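CCMAN5 (Cellulosimicrobium cellulans, PDB 2XSG) is a family 92 glycoside hydrolase, an alpha-mannosidase that probably removes terminal mannose from glycans with the help of a bound calcium ion. Local coordinates at residues R448-V459 with L512-Q522. Residues are numbered along the deposited sequence; the frame is centred on the assembly and turned at random.
Sequences RGYVAGNPGASV and LTPRAADGSWQ
Y450 reaches across to the 516-519 turn and gives its hydroxyl hydrogen to the carbonyl of A516, with OH and O 2.8 Å apart and the donor nearly in line with the C=O bond. That same oxygen, in the plane of the ring at its edge, also accepts a hydrogen bond from G519 N, which closes the type I turn. CG of Y450, set between its backbone N and carbonyl carbon (chi1 59°), directs the ring toward 515-519. The R515 side chain crosses it at about a right angle, CB near CE1 and CD just beyond the hydroxyl end, 3.5 Å from Y450 CZ. R448 CD packs over the opposite face, near the rim. A517 CA lies over one face of the R448 guanidinium, and the bend at chi3 brings NH1 back to Y450 O at 2.9 Å.

Beside the tyrosine, the type II turn 451-454 is tied on by G453 N to R515 O (2.9 Å), a nearly straight bond whose donor stands above the carbonyl plane. Water 1 adds a bridge, donating to V451 O and accepting from R515 N. Farther along, P455 CD meets P514 CB at 3.8 Å, and V459 CG1 meets L512 CD1 tip to tip at 3.7 Å; L539 and Y542 of helix 539-542 pack against this apolar end.

Behind this layer, R515 NE donates to G519 O within the guanidinium plane while NH1 holds K494 O and W521 lies over one face. N454 caps helix 455-474 through OD1 to A457 N. A phenylalanine in place of Y450 would probably leave the 516-519 turn without its hydroxyl link. Far from the calcium ion, main-chain acceptors and the water bridge thus hold the two backbones in register, setting the apolar helix start against L512 and P514 after strand 508-512.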
ATOM      1  N   ARG A 448      28.823 -11.517 -20.087  1.00 13.72           N
ATOM      2  CA  ARG A 448      29.550 -10.721 -19.090  1.00 13.37           C
ATOM      3  C   ARG A 448      28.992 -10.842 -17.664  1.00 12.75           C
ATOM      4  O   ARG A 448      29.703 -10.580 -16.678  1.00 13.12           O
ATOM      5  CB  ARG A 448      29.692  -9.255 -19.542  1.00 13.43           C
ATOM      6  CG  ARG A 448      28.475  -8.369 -19.244  1.00 14.22           C
ATOM      7  CD  ARG A 448      28.716  -6.939 -19.664  1.00 13.91           C
ATOM      8  NE  ARG A 448      28.501  -6.723 -21.093  1.00 15.31           N
ATOM      9  CZ  ARG A 448      27.352  -6.319 -21.620  1.00 14.60           C
ATOM     10  NH1 ARG A 448      26.299  -6.101 -20.833  1.00 13.51           N
ATOM     11  NH2 ARG A 448      27.253  -6.141 -22.928  1.00 13.68           N
ATOM     12  N   GLY A 449      27.723 -11.236 -17.554  1.00 12.29           N
ATOM     13  CA  GLY A 449      27.083 -11.449 -16.256  1.00 11.12           C
ATOM     14  C   GLY A 449      26.331 -10.275 -15.648  1.00 10.89           C
ATOM     15  O   GLY A 449      25.974 -10.324 -14.464  1.00 10.56           O
ATOM     16  N   TYR A 450      26.055  -9.241 -16.448  1.00 10.23           N
ATOM     17  CA  TYR A 450      25.367  -8.031 -15.957  1.00 11.01           C
ATOM     18  C   TYR A 450      24.939  -7.080 -17.086  1.00 10.82           C
ATOM     19  O   TYR A 450      25.483  -7.115 -18.194  1.00 11.13           O
ATOM     20  CB  TYR A 450      26.242  -7.267 -14.949  1.00 10.97           C
ATOM     21  CG  TYR A 450      27.571  -6.843 -15.536  1.00 12.82           C
ATOM     22  CD1 TYR A 450      27.719  -5.606 -16.168  1.00 13.41           C
ATOM     23  CD2 TYR A 450      28.675  -7.699 -15.488  1.00 12.21           C
ATOM     24  CE1 TYR A 450      28.939  -5.223 -16.722  1.00 12.68           C
ATOM     25  CE2 TYR A 450      29.901  -7.322 -16.036  1.00 13.06           C
ATOM     26  CZ  TYR A 450      30.025  -6.095 -16.655  1.00 12.89           C
ATOM     27  OH  TYR A 450      31.244  -5.739 -17.197  1.00 11.83           O
ATOM     28  N   VAL A 451      23.975  -6.216 -16.790  1.00 10.99           N
ATOM     29  CA  VAL A 451      23.541  -5.194 -17.745  1.00 10.44           C
ATOM     30  C   VAL A 451      24.519  -4.014 -17.677  1.00 10.92           C
ATOM     31  O   VAL A 451      24.696  -3.412 -16.616  1.00 10.51           O
ATOM     32  CB  VAL A 451      22.093  -4.730 -17.449  1.00 10.88           C
ATOM     33  CG1 VAL A 451      21.596  -3.766 -18.536  1.00 10.08           C
ATOM     34  CG2 VAL A 451      21.157  -5.944 -17.325  1.00  9.94           C
ATOM     35  N   ALA A 452      25.159  -3.709 -18.812  1.00 10.92           N
ATOM     36  CA  ALA A 452      26.169  -2.647 -18.906  1.00 11.06           C
ATOM     37  C   ALA A 452      25.644  -1.285 -18.462  1.00 11.13           C
ATOM     38  O   ALA A 452      24.618  -0.824 -18.958  1.00 11.12           O
ATOM     39  CB  ALA A 452      26.712  -2.557 -20.348  1.00 10.83           C
ATOM     40  N   GLY A 453      26.352  -0.635 -17.540  1.00 11.26           N
ATOM     41  CA  GLY A 453      25.951   0.698 -17.056  1.00 10.92           C
ATOM     42  C   GLY A 453      24.611   0.790 -16.323  1.00 10.80           C
ATOM     43  O   GLY A 453      24.112   1.891 -16.062  1.00 10.88           O
ATOM     44  N   ASN A 454      24.026  -0.352 -15.977  1.00  9.60           N
ATOM     45  CA  ASN A 454      22.714  -0.366 -15.329  1.00  9.68           C
ATOM     46  C   ASN A 454      22.708  -1.268 -14.075  1.00  9.28           C
ATOM     47  O   ASN A 454      22.130  -2.343 -14.090  1.00  9.10           O
ATOM     48  CB  ASN A 454      21.614  -0.766 -16.332  1.00  9.21           C
ATOM     49  CG  ASN A 454      20.209  -0.355 -15.880  1.00  9.67           C
ATOM     50  OD1 ASN A 454      19.933  -0.207 -14.692  1.00 10.10           O
ATOM     51  ND2 ASN A 454      19.320  -0.169 -16.841  1.00  8.85           N
ATOM     52  N   PRO A 455      23.367  -0.822 -12.989  1.00  9.02           N
ATOM     53  CA  PRO A 455      23.452  -1.673 -11.801  1.00  9.01           C
ATOM     54  C   PRO A 455      22.074  -1.973 -11.198  1.00  8.56           C
ATOM     55  O   PRO A 455      21.880  -3.028 -10.608  1.00  9.09           O
ATOM     56  CB  PRO A 455      24.333  -0.857 -10.835  1.00  8.76           C
ATOM     57  CG  PRO A 455      24.209   0.556 -11.306  1.00  8.85           C
ATOM     58  CD  PRO A 455      24.065   0.462 -12.795  1.00  8.91           C
ATOM     59  N   GLY A 456      21.123  -1.065 -11.380  1.00  8.37           N
ATOM     60  CA  GLY A 456      19.781  -1.219 -10.814  1.00  7.30           C
ATOM     61  C   GLY A 456      19.016  -2.362 -11.438  1.00  7.25           C
ATOM     62  O   GLY A 456      18.420  -3.176 -10.730  1.00  6.79           O
ATOM     63  N   ALA A 457      19.027  -2.424 -12.771  1.00  6.33           N
ATOM     64  CA  ALA A 457      18.345  -3.487 -13.489  1.00  5.98           C
ATOM     65  C   ALA A 457      18.963  -4.859 -13.163  1.00  5.57           C
ATOM     66  O   ALA A 457      18.245  -5.863 -13.092  1.00  4.71           O
ATOM     67  CB  ALA A 457      18.379  -3.217 -15.006  1.00  5.96           C
ATOM     68  N   SER A 458      20.286  -4.885 -12.965  1.00  5.22           N
ATOM     69  CA  SER A 458      21.015  -6.118 -12.614  1.00  5.00           C
ATOM     70  C   SER A 458      20.597  -6.675 -11.264  1.00  4.39           C
ATOM     71  O   SER A 458      20.180  -7.826 -11.188  1.00  4.13           O
ATOM     72  CB  SER A 458      22.538  -5.921 -12.648  1.00  5.23           C
ATOM     73  OG  SER A 458      22.987  -5.571 -13.957  1.00  7.79           O
ATOM     74  N   VAL A 459      20.692  -5.867 -10.203  1.00  4.17           N
ATOM     75  CA  VAL A 459      20.302  -6.329  -8.863  1.00  3.77           C
ATOM     76  C   VAL A 459      18.827  -6.727  -8.816  1.00  3.97           C
ATOM     77  O   VAL A 459      18.449  -7.654  -8.101  1.00  3.70           O
ATOM     78  CB  VAL A 459      20.613  -5.299  -7.711  1.00  3.56           C
ATOM     79  CG1 VAL A 459      22.121  -5.094  -7.512  1.00  3.40           C
ATOM     80  CG2 VAL A 459      19.924  -3.984  -7.965  1.00  3.81           C
ATOM     81  N   LEU A 512      28.219  -1.813  -4.739  1.00  5.28           N
ATOM     82  CA  LEU A 512      27.543  -1.778  -6.019  1.00  5.45           C
ATOM     83  C   LEU A 512      27.979  -0.534  -6.785  1.00  5.72           C
ATOM     84  O   LEU A 512      27.886   0.583  -6.268  1.00  5.44           O
ATOM     85  CB  LEU A 512      26.031  -1.769  -5.810  1.00  4.96           C
ATOM     86  CG  LEU A 512      25.147  -1.731  -7.069  1.00  4.89           C
ATOM     87  CD1 LEU A 512      25.219  -3.061  -7.868  1.00  3.14           C
ATOM     88  CD2 LEU A 512      23.712  -1.432  -6.692  1.00  3.13           C
ATOM     89  N   THR A 513      28.461  -0.755  -8.008  1.00  5.99           N
ATOM     90  CA  THR A 513      29.011   0.285  -8.885  1.00  7.09           C
ATOM     91  C   THR A 513      28.664  -0.042 -10.356  1.00  7.12           C
ATOM     92  O   THR A 513      28.738  -1.205 -10.755  1.00  7.73           O
ATOM     93  CB  THR A 513      30.560   0.362  -8.722  1.00  6.74           C
ATOM     94  OG1 THR A 513      30.880   0.571  -7.353  1.00  8.52           O
ATOM     95  CG2 THR A 513      31.173   1.500  -9.522  1.00  7.69           C
ATOM     96  N   PRO A 514      28.273   0.970 -11.167  1.00  7.25           N
ATOM     97  CA  PRO A 514      28.011   0.655 -12.567  1.00  7.88           C
ATOM     98  C   PRO A 514      29.301   0.175 -13.272  1.00  8.26           C
ATOM     99  O   PRO A 514      30.407   0.655 -12.976  1.00  8.06           O
ATOM    100  CB  PRO A 514      27.542   1.994 -13.144  1.00  7.81           C
ATOM    101  CG  PRO A 514      28.219   3.015 -12.268  1.00  7.11           C
ATOM    102  CD  PRO A 514      28.129   2.410 -10.900  1.00  6.88           C
ATOM    103  N   ARG A 515      29.136  -0.756 -14.197  1.00  9.12           N
ATOM    104  CA  ARG A 515      30.263  -1.381 -14.873  1.00  9.63           C
ATOM    105  C   ARG A 515      30.010  -1.385 -16.364  1.00 10.08           C
ATOM    106  O   ARG A 515      28.931  -1.764 -16.821  1.00  9.39           O
ATOM    107  CB  ARG A 515      30.446  -2.804 -14.367  1.00  9.63           C
ATOM    108  CG  ARG A 515      31.880  -3.281 -14.346  1.00  9.80           C
ATOM    109  CD  ARG A 515      31.961  -4.776 -14.033  1.00 10.32           C
ATOM    110  NE  ARG A 515      33.358  -5.223 -14.038  1.00 11.51           N
ATOM    111  CZ  ARG A 515      33.803  -6.350 -13.493  1.00 10.89           C
ATOM    112  NH1 ARG A 515      32.971  -7.192 -12.883  1.00  9.26           N
ATOM    113  NH2 ARG A 515      35.095  -6.633 -13.561  1.00 10.70           N
ATOM    114  N   ALA A 516      31.021  -0.943 -17.114  1.00 10.96           N
ATOM    115  CA  ALA A 516      30.950  -0.843 -18.559  1.00 11.40           C
ATOM    116  C   ALA A 516      30.916  -2.235 -19.207  1.00 11.89           C
ATOM    117  O   ALA A 516      31.206  -3.251 -18.555  1.00 11.53           O
ATOM    118  CB  ALA A 516      32.136  -0.017 -19.093  1.00 10.99           C
ATOM    119  N   ALA A 517      30.563  -2.270 -20.488  1.00 12.66           N
ATOM    120  CA  ALA A 517      30.554  -3.518 -21.244  1.00 13.83           C
ATOM    121  C   ALA A 517      31.900  -4.256 -21.188  1.00 14.62           C
ATOM    122  O   ALA A 517      31.923  -5.469 -21.013  1.00 14.66           O
ATOM    123  CB  ALA A 517      30.107  -3.276 -22.687  1.00 14.13           C
ATOM    124  N   ASP A 518      33.011  -3.519 -21.272  1.00 15.63           N
ATOM    125  CA  ASP A 518      34.348  -4.137 -21.293  1.00 16.58           C
ATOM    126  C   ASP A 518      34.880  -4.522 -19.899  1.00 16.73           C
ATOM    127  O   ASP A 518      36.055  -4.886 -19.738  1.00 17.15           O
ATOM    128  CB  ASP A 518      35.354  -3.262 -22.078  1.00 16.96           C
ATOM    129  CG  ASP A 518      35.678  -1.930 -21.384  1.00 19.00           C
ATOM    130  OD1 ASP A 518      35.248  -1.698 -20.231  1.00 20.56           O
ATOM    131  OD2 ASP A 518      36.388  -1.105 -21.998  1.00 19.45           O
ATOM    132  N   GLY A 519      34.013  -4.451 -18.894  1.00 16.64           N
ATOM    133  CA  GLY A 519      34.416  -4.713 -17.513  1.00 16.47           C
ATOM    134  C   GLY A 519      35.056  -3.562 -16.736  1.00 16.38           C
ATOM    135  O   GLY A 519      35.300  -3.700 -15.533  1.00 16.55           O
ATOM    136  N   SER A 520      35.357  -2.444 -17.408  1.00 16.17           N
ATOM    137  CA  SER A 520      35.832  -1.219 -16.730  1.00 15.99           C
ATOM    138  C   SER A 520      34.758  -0.778 -15.766  1.00 15.14           C
ATOM    139  O   SER A 520      33.576  -0.790 -16.119  1.00 15.09           O
ATOM    140  CB  SER A 520      36.003  -0.055 -17.714  1.00 16.18           C
ATOM    141  OG  SER A 520      36.873  -0.372 -18.775  1.00 19.32           O
ATOM    142  N   TRP A 521      35.155  -0.359 -14.569  1.00 14.40           N
ATOM    143  CA  TRP A 521      34.206   0.261 -13.645  1.00 13.14           C
ATOM    144  C   TRP A 521      33.879   1.668 -14.128  1.00 13.02           C
ATOM    145  O   TRP A 521      34.749   2.344 -14.700  1.00 13.01           O
ATOM    146  CB  TRP A 521      34.776   0.282 -12.242  1.00 13.13           C
ATOM    147  CG  TRP A 521      34.944  -1.082 -11.712  1.00 10.96           C
ATOM    148  CD1 TRP A 521      36.111  -1.783 -11.607  1.00 10.37           C
ATOM    149  CD2 TRP A 521      33.903  -1.948 -11.243  1.00 10.59           C
ATOM    150  NE1 TRP A 521      35.863  -3.043 -11.083  1.00 10.51           N
ATOM    151  CE2 TRP A 521      34.519  -3.170 -10.850  1.00 10.27           C
ATOM    152  CE3 TRP A 521      32.512  -1.810 -11.103  1.00  7.28           C
ATOM    153  CZ2 TRP A 521      33.792  -4.238 -10.317  1.00  8.83           C
ATOM    154  CZ3 TRP A 521      31.785  -2.879 -10.585  1.00  7.36           C
ATOM    155  CH2 TRP A 521      32.430  -4.073 -10.185  1.00  8.20           C
ATOM    156  N   GLN A 522      32.633   2.096 -13.943  1.00 12.09           N
ATOM    157  CA  GLN A 522      32.244   3.451 -14.337  1.00 12.01           C
ATOM    158  C   GLN A 522      32.222   4.378 -13.133  1.00 11.94           C
ATOM    159  O   GLN A 522      31.868   3.974 -12.028  1.00 11.14           O
ATOM    160  CB  GLN A 522      30.900   3.462 -15.083  1.00 12.07           C
ATOM    161  CG  GLN A 522      30.974   2.820 -16.489  1.00 12.28           C
ATOM    162  CD  GLN A 522      29.606   2.618 -17.135  1.00 11.45           C
ATOM    163  OE1 GLN A 522      29.487   2.555 -18.357  1.00 12.10           O
ATOM    164  NE2 GLN A 522      28.572   2.544 -16.320  1.00 10.89           N
TER
HETATM  165  O   HOH W   1      26.235  -2.083 -14.279  1.00  7.29           O